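Local coordinates for protein pyrethroid hydrolase (Sphingobium faniae, PDB 5Y5R) that hydrolyses pyrethroid insecticides such as cypermethrin and permethrin, splitting the ester into its alcohol and its cyclopropanecarboxylic acid, at residues 32-37 and 62-67; 113-118 and 211-216. All coordinates share one frame; numbering follows the deposited sequence.

Interaction 1: residues 32-37 and 62-67; sequences RVHAPD and ADILAR
At the border of the parallel sheet of this alpha/beta hydrolase, H34 on the edge strand 32-34 packs under I64 of helix 59-67. The contact is a CH-pi interaction: CG2 of I64 sits 3.4 Å from the centroid of the H34 imidazole, straight above the ring centre. With CG1 of I64 anti to the carbonyl carbon (chi1 -71°) and the chain extended at chi2, CG2 faces the ring while CD1 comes to 3.5 Å from CB of H34. The same methyl reaches P36, where the chain has left the strand, with CD1 of I64 3.8 Å from CG of the proline. One isoleucine thus covers both the ring and the start of the loop. The imidazole is held from its far end as well, since NE2 of H34 is hydrogen-bonded to D5, which also makes a long, weak ion pair with R32. On the exposed margin the guanidinium groups of R32 and R67 converge, their planes 34° apart. NH2 of R32 and NH1 of R67 are modelled 2.7 Å apart, but both are donors of like charge, so the pair makes no hydrogen bond and so short a separation is doubtful. Strand 32-34 is hydrogen-bonded through its backbone to strand 3-9, whose I7 touches H34, P36 and I64, while V33 packs on helix 23-28 and L65 of helix 59-67 reaches strand 71-77.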
loop_
_atom_site.group_PDB
_atom_site.type_symbol
_atom_site.label_atom_id
_atom_site.label_comp_id
_atom_site.label_asym_id
_atom_site.label_seq_id
_atom_site.Cartn_x
_atom_site.Cartn_y
_atom_site.Cartn_z
ATOM N N ARG A 32 -8.001 -17.376 -1.576
ATOM C CA ARG A 32 -8.897 -16.464 -2.246
ATOM C C ARG A 32 -8.269 -15.079 -2.199
ATOM O O ARG A 32 -7.825 -14.631 -1.141
ATOM C CB ARG A 32 -10.270 -16.478 -1.586
ATOM C CG ARG A 32 -11.231 -15.577 -2.310
ATOM C CD ARG A 32 -12.595 -16.154 -2.335
ATOM N NE ARG A 32 -13.586 -15.197 -1.858
ATOM C CZ ARG A 32 -14.894 -15.417 -1.895
ATOM N NH1 ARG A 32 -15.357 -16.548 -2.400
ATOM N NH2 ARG A 32 -15.738 -14.514 -1.428
ATOM N N VAL A 33 -8.193 -14.419 -3.340
ATOM C CA VAL A 33 -7.402 -13.202 -3.451
ATOM C C VAL A 33 -8.299 -12.065 -3.925
ATOM O O VAL A 33 -9.126 -12.245 -4.825
ATOM C CB VAL A 33 -6.199 -13.413 -4.387
ATOM C CG1 VAL A 33 -5.344 -12.169 -4.443
ATOM C CG2 VAL A 33 -5.381 -14.604 -3.896
ATOM N N HIS A 34 -8.149 -10.904 -3.291
ATOM C CA HIS A 34 -8.926 -9.712 -3.586
ATOM C C HIS A 34 -7.961 -8.568 -3.893
ATOM O O HIS A 34 -6.849 -8.521 -3.346
ATOM C CB HIS A 34 -9.827 -9.352 -2.395
ATOM C CG HIS A 34 -10.683 -10.477 -1.887
ATOM N ND1 HIS A 34 -11.981 -10.685 -2.314
ATOM C CD2 HIS A 34 -10.427 -11.460 -0.987
ATOM C CE1 HIS A 34 -12.486 -11.736 -1.691
ATOM N NE2 HIS A 34 -11.563 -12.229 -0.885
ATOM N N ALA A 35 -8.305 -7.743 -4.885
ATOM C CA ALA A 35 -7.561 -6.515 -5.179
ATOM C C ALA A 35 -8.549 -5.396 -5.508
ATOM O O ALA A 35 -8.688 -4.987 -6.660
ATOM C CB ALA A 35 -6.554 -6.749 -6.312
ATOM N N PRO A 36 -9.250 -4.886 -4.507
ATOM C CA PRO A 36 -10.339 -3.935 -4.749
ATOM C C PRO A 36 -9.846 -2.525 -5.025
ATOM O O PRO A 36 -8.726 -2.154 -4.688
ATOM C CB PRO A 36 -11.133 -3.970 -3.440
ATOM C CG PRO A 36 -10.060 -4.301 -2.387
ATOM C CD PRO A 36 -9.079 -5.210 -3.070
ATOM N N ASP A 37 -10.680 -1.771 -5.738
ATOM C CA ASP A 37 -10.539 -0.318 -5.791
ATOM C C ASP A 37 -10.961 0.305 -4.456
ATOM O O ASP A 37 -12.059 0.049 -3.956
ATOM C CB ASP A 37 -11.401 0.238 -6.924
ATOM C CG ASP A 37 -10.894 -0.130 -8.311
ATOM O OD1 ASP A 37 -9.703 -0.512 -8.483
ATOM O OD2 ASP A 37 -11.722 -0.079 -9.250
ATOM N N ALA A 62 -13.343 -3.391 4.146
ATOM C CA ALA A 62 -14.138 -3.814 5.287
ATOM C C ALA A 62 -15.273 -4.710 4.819
ATOM O O ALA A 62 -15.617 -5.691 5.490
ATOM C CB ALA A 62 -14.681 -2.600 6.045
ATOM N N ASP A 63 -15.844 -4.391 3.647
ATOM C CA ASP A 63 -16.846 -5.252 3.026
ATOM C C ASP A 63 -16.301 -6.655 2.761
ATOM O O ASP A 63 -16.977 -7.648 3.042
ATOM C CB ASP A 63 -17.339 -4.650 1.710
ATOM C CG ASP A 63 -17.987 -3.272 1.869
ATOM O OD1 ASP A 63 -18.458 -2.923 2.978
ATOM O OD2 ASP A 63 -18.058 -2.551 0.847
ATOM N N ILE A 64 -15.092 -6.757 2.192
ATOM C CA ILE A 64 -14.543 -8.072 1.864
ATOM C C ILE A 64 -14.285 -8.853 3.143
ATOM O O ILE A 64 -14.700 -10.009 3.281
ATOM C CB ILE A 64 -13.247 -7.949 1.040
ATOM C CG1 ILE A 64 -13.514 -7.456 -0.383
ATOM C CG2 ILE A 64 -12.540 -9.348 0.944
ATOM C CD1 ILE A 64 -12.245 -7.197 -1.153
ATOM N N LEU A 65 -13.648 -8.200 4.119
ATOM C CA LEU A 65 -13.351 -8.834 5.399
ATOM C C LEU A 65 -14.622 -9.314 6.087
ATOM O O LEU A 65 -14.590 -10.281 6.858
ATOM C CB LEU A 65 -12.597 -7.865 6.318
ATOM C CG LEU A 65 -11.167 -7.412 6.008
ATOM C CD1 LEU A 65 -10.720 -6.190 6.866
ATOM C CD2 LEU A 65 -10.247 -8.561 6.219
ATOM N N ALA A 66 -15.739 -8.631 5.840
ATOM C CA ALA A 66 -17.005 -9.004 6.449
ATOM C C ALA A 66 -17.428 -10.408 6.038
ATOM O O ALA A 66 -17.905 -11.188 6.872
ATOM C CB ALA A 66 -18.077 -7.989 6.049
ATOM N N ARG A 67 -17.271 -10.750 4.762
ATOM C CA ARG A 67 -17.772 -12.014 4.240
ATOM C C ARG A 67 -16.684 -13.067 4.095
ATOM O O ARG A 67 -16.933 -14.123 3.509
ATOM C CB ARG A 67 -18.471 -11.790 2.899
ATOM C CG ARG A 67 -17.836 -10.685 2.077
ATOM C CD ARG A 67 -18.416 -10.640 0.651
ATOM N NE ARG A 67 -17.558 -11.275 -0.340
ATOM C CZ ARG A 67 -18.023 -11.904 -1.421
ATOM N NH1 ARG A 67 -17.196 -12.454 -2.287
ATOM N NH2 ARG A 67 -19.326 -12.020 -1.634
#

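Interaction 2: residues 113-118 and 211-216; sequences ETFVLP and RQMQKE
F115 lays one face of its ring on M213, a selenomethionine, and this is the tight part of the contact. CG of M213 lies 3.5 Å from the ring centroid, only 7° from the normal, in a CH-pi contact. Further along the same side chain, SE stands 4.2 Å from that centroid and 27° off the normal, which adds a Met-aromatic contact over the same face. The opposite face is covered by CG2 of the adjacent T114. Here the short helix 113-116 meets helix 207-216 of the alpha/beta hydrolase fold; V116, next to F115, touches the bound pyrethroid, and M213 also packs on Y196 of strand 194-199. Replacing F115 by an alanine removes the ring, which is likely to leave CG and SE of M213 without their aromatic partner and a gap between the two helices. Toward the ring edge the packing is looser and more polar. E216, extended beyond CG (chi2 -177°), carries its carboxylate there: OE2 of E216 approaches CZ of F115 at 3.6 Å, close to the ring plane, and is salt-bridged to R123. The other oxygen, OE1 of E216, accepts a 2.9 Å bond from NE2 of Q212 on its anti side, while OE1 of Q212 is bonded to N122.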
loop_
_atom_site.group_PDB
_atom_site.type_symbol
_atom_site.label_atom_id
_atom_site.label_comp_id
_atom_site.label_asym_id
_atom_site.label_seq_id
_atom_site.Cartn_x
_atom_site.Cartn_y
_atom_site.Cartn_z
ATOM N N GLU A 113 2.243 12.020 6.384
ATOM C CA GLU A 113 2.960 13.198 5.892
ATOM C C GLU A 113 4.319 13.351 6.577
ATOM O O GLU A 113 5.242 13.906 5.970
ATOM C CB GLU A 113 2.134 14.494 6.048
ATOM C CG GLU A 113 0.980 14.485 7.007
ATOM C CD GLU A 113 0.147 15.751 6.946
ATOM O OE1 GLU A 113 0.622 16.755 6.365
ATOM O OE2 GLU A 113 -0.972 15.759 7.513
ATOM N N THR A 114 4.498 12.787 7.792
ATOM C CA THR A 114 5.798 12.818 8.470
ATOM C C THR A 114 6.929 12.326 7.583
ATOM O O THR A 114 8.015 12.910 7.565
ATOM C CB THR A 114 5.787 11.956 9.750
ATOM O OG1 THR A 114 4.891 12.504 10.725
ATOM C CG2 THR A 114 7.200 11.794 10.347
ATOM N N PHE A 115 6.695 11.264 6.820
ATOM C CA PHE A 115 7.779 10.671 6.049
ATOM C C PHE A 115 7.834 11.113 4.598
ATOM O O PHE A 115 8.831 10.843 3.923
ATOM C CB PHE A 115 7.672 9.149 6.164
ATOM C CG PHE A 115 7.902 8.670 7.560
ATOM C CD1 PHE A 115 9.178 8.600 8.069
ATOM C CD2 PHE A 115 6.832 8.360 8.376
ATOM C CE1 PHE A 115 9.400 8.173 9.333
ATOM C CE2 PHE A 115 7.041 7.957 9.654
ATOM C CZ PHE A 115 8.338 7.875 10.143
ATOM N N VAL A 116 6.784 11.766 4.111
ATOM C CA VAL A 116 6.752 12.301 2.751
ATOM C C VAL A 116 7.388 13.673 2.688
ATOM O O VAL A 116 8.093 14.006 1.730
ATOM C CB VAL A 116 5.296 12.331 2.263
ATOM C CG1 VAL A 116 5.146 13.231 1.054
ATOM C CG2 VAL A 116 4.829 10.889 1.965
ATOM N N LEU A 117 7.144 14.460 3.667
ATOM C CA LEU A 117 7.670 15.802 3.671
ATOM C C LEU A 117 9.099 15.780 4.225
ATOM O O LEU A 117 9.460 14.871 4.983
ATOM C CB LEU A 117 6.755 16.683 4.504
ATOM C CG LEU A 117 5.448 16.956 3.727
ATOM C CD1 LEU A 117 4.287 16.758 4.652
ATOM C CD2 LEU A 117 5.389 18.368 3.145
ATOM N N PRO A 118 9.926 16.757 3.858
ATOM C CA PRO A 118 11.316 16.765 4.324
ATOM C C PRO A 118 11.384 16.811 5.839
ATOM O O PRO A 118 10.473 17.295 6.521
ATOM C CB PRO A 118 11.896 18.048 3.713
ATOM C CG PRO A 118 10.969 18.418 2.629
ATOM C CD PRO A 118 9.620 17.949 3.051
ATOM N N ARG A 211 13.594 2.003 5.839
ATOM C CA ARG A 211 14.185 1.429 7.053
ATOM C C ARG A 211 13.964 2.318 8.272
ATOM O O ARG A 211 13.919 1.814 9.402
ATOM C CB ARG A 211 15.686 1.151 6.856
ATOM C CG ARG A 211 15.981 0.047 5.836
ATOM C CD ARG A 211 17.432 -0.081 5.357
ATOM N NE ARG A 211 17.557 -1.273 4.511
ATOM C CZ ARG A 211 18.603 -1.627 3.761
ATOM N NH1 ARG A 211 18.524 -2.729 3.024
ATOM N NH2 ARG A 211 19.710 -0.909 3.717
ATOM N N GLN A 212 13.832 3.632 8.062
ATOM C CA GLN A 212 13.564 4.549 9.161
ATOM C C GLN A 212 12.169 4.323 9.711
ATOM O O GLN A 212 11.948 4.360 10.930
ATOM C CB GLN A 212 13.757 5.992 8.665
ATOM C CG GLN A 212 13.723 7.049 9.746
ATOM C CD GLN A 212 14.953 6.979 10.622
ATOM O OE1 GLN A 212 16.065 6.771 10.127
ATOM N NE2 GLN A 212 14.767 7.159 11.920
HETATM N N MSE A 213 11.216 4.038 8.836
HETATM C CA MSE A 213 9.874 3.729 9.281
HETATM C C MSE A 213 9.821 2.436 10.095
HETATM O O MSE A 213 9.188 2.394 11.151
HETATM C CB MSE A 213 8.938 3.667 8.072
HETATM C CG MSE A 213 8.675 5.069 7.562
HETATM SE SE MSE A 213 7.399 5.173 6.089
HETATM C CE MSE A 213 8.372 4.206 4.748
ATOM N N GLN A 214 10.475 1.380 9.609
ATOM C CA GLN A 214 10.582 0.170 10.434
ATOM C C GLN A 214 11.190 0.494 11.790
ATOM O O GLN A 214 10.665 0.085 12.831
ATOM C CB GLN A 214 11.422 -0.896 9.726
ATOM C CG GLN A 214 10.824 -1.347 8.446
ATOM C CD GLN A 214 11.788 -2.137 7.609
ATOM O OE1 GLN A 214 12.188 -3.255 7.960
ATOM N NE2 GLN A 214 12.178 -1.563 6.498
ATOM N N LYS A 215 12.243 1.306 11.791
ATOM C CA LYS A 215 12.969 1.608 13.018
ATOM C C LYS A 215 12.086 2.320 14.043
ATOM O O LYS A 215 12.246 2.109 15.255
ATOM C CB LYS A 215 14.209 2.441 12.681
ATOM C CG LYS A 215 15.007 2.865 13.877
ATOM C CD LYS A 215 16.309 3.554 13.515
ATOM C CE LYS A 215 17.342 3.275 14.618
ATOM N NZ LYS A 215 16.982 3.960 15.890
ATOM N N GLU A 216 11.189 3.220 13.589
ATOM C CA GLU A 216 10.390 4.026 14.511
ATOM C C GLU A 216 9.051 3.390 14.890
ATOM O O GLU A 216 8.375 3.908 15.785
ATOM C CB GLU A 216 10.147 5.420 13.909
ATOM C CG GLU A 216 11.426 6.259 13.826
ATOM C CD GLU A 216 11.240 7.683 13.311
ATOM O OE1 GLU A 216 12.241 8.252 12.827
ATOM O OE2 GLU A 216 10.114 8.223 13.282
#

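Interactions 1 and 2 lie on opposite sides of the chain's centre, about 20 Å apart at their nearest atoms, and share no helix or strand. Interaction 1 is a surface contact that joins an edge strand of the parallel sheet to a helix, whereas interaction 2 is largely buried and joins two helices. Each centres on a CH group over the middle of an aromatic ring, but the surroundings differ: 32-37 with 62-67 ends in two solvent-exposed arginines, while 113-118 with 211-216 ends in a carboxylate paired with an arginine. Only interaction 2 includes a ligand-pocket residue; interaction 1 is structural packing away from the annotated sites.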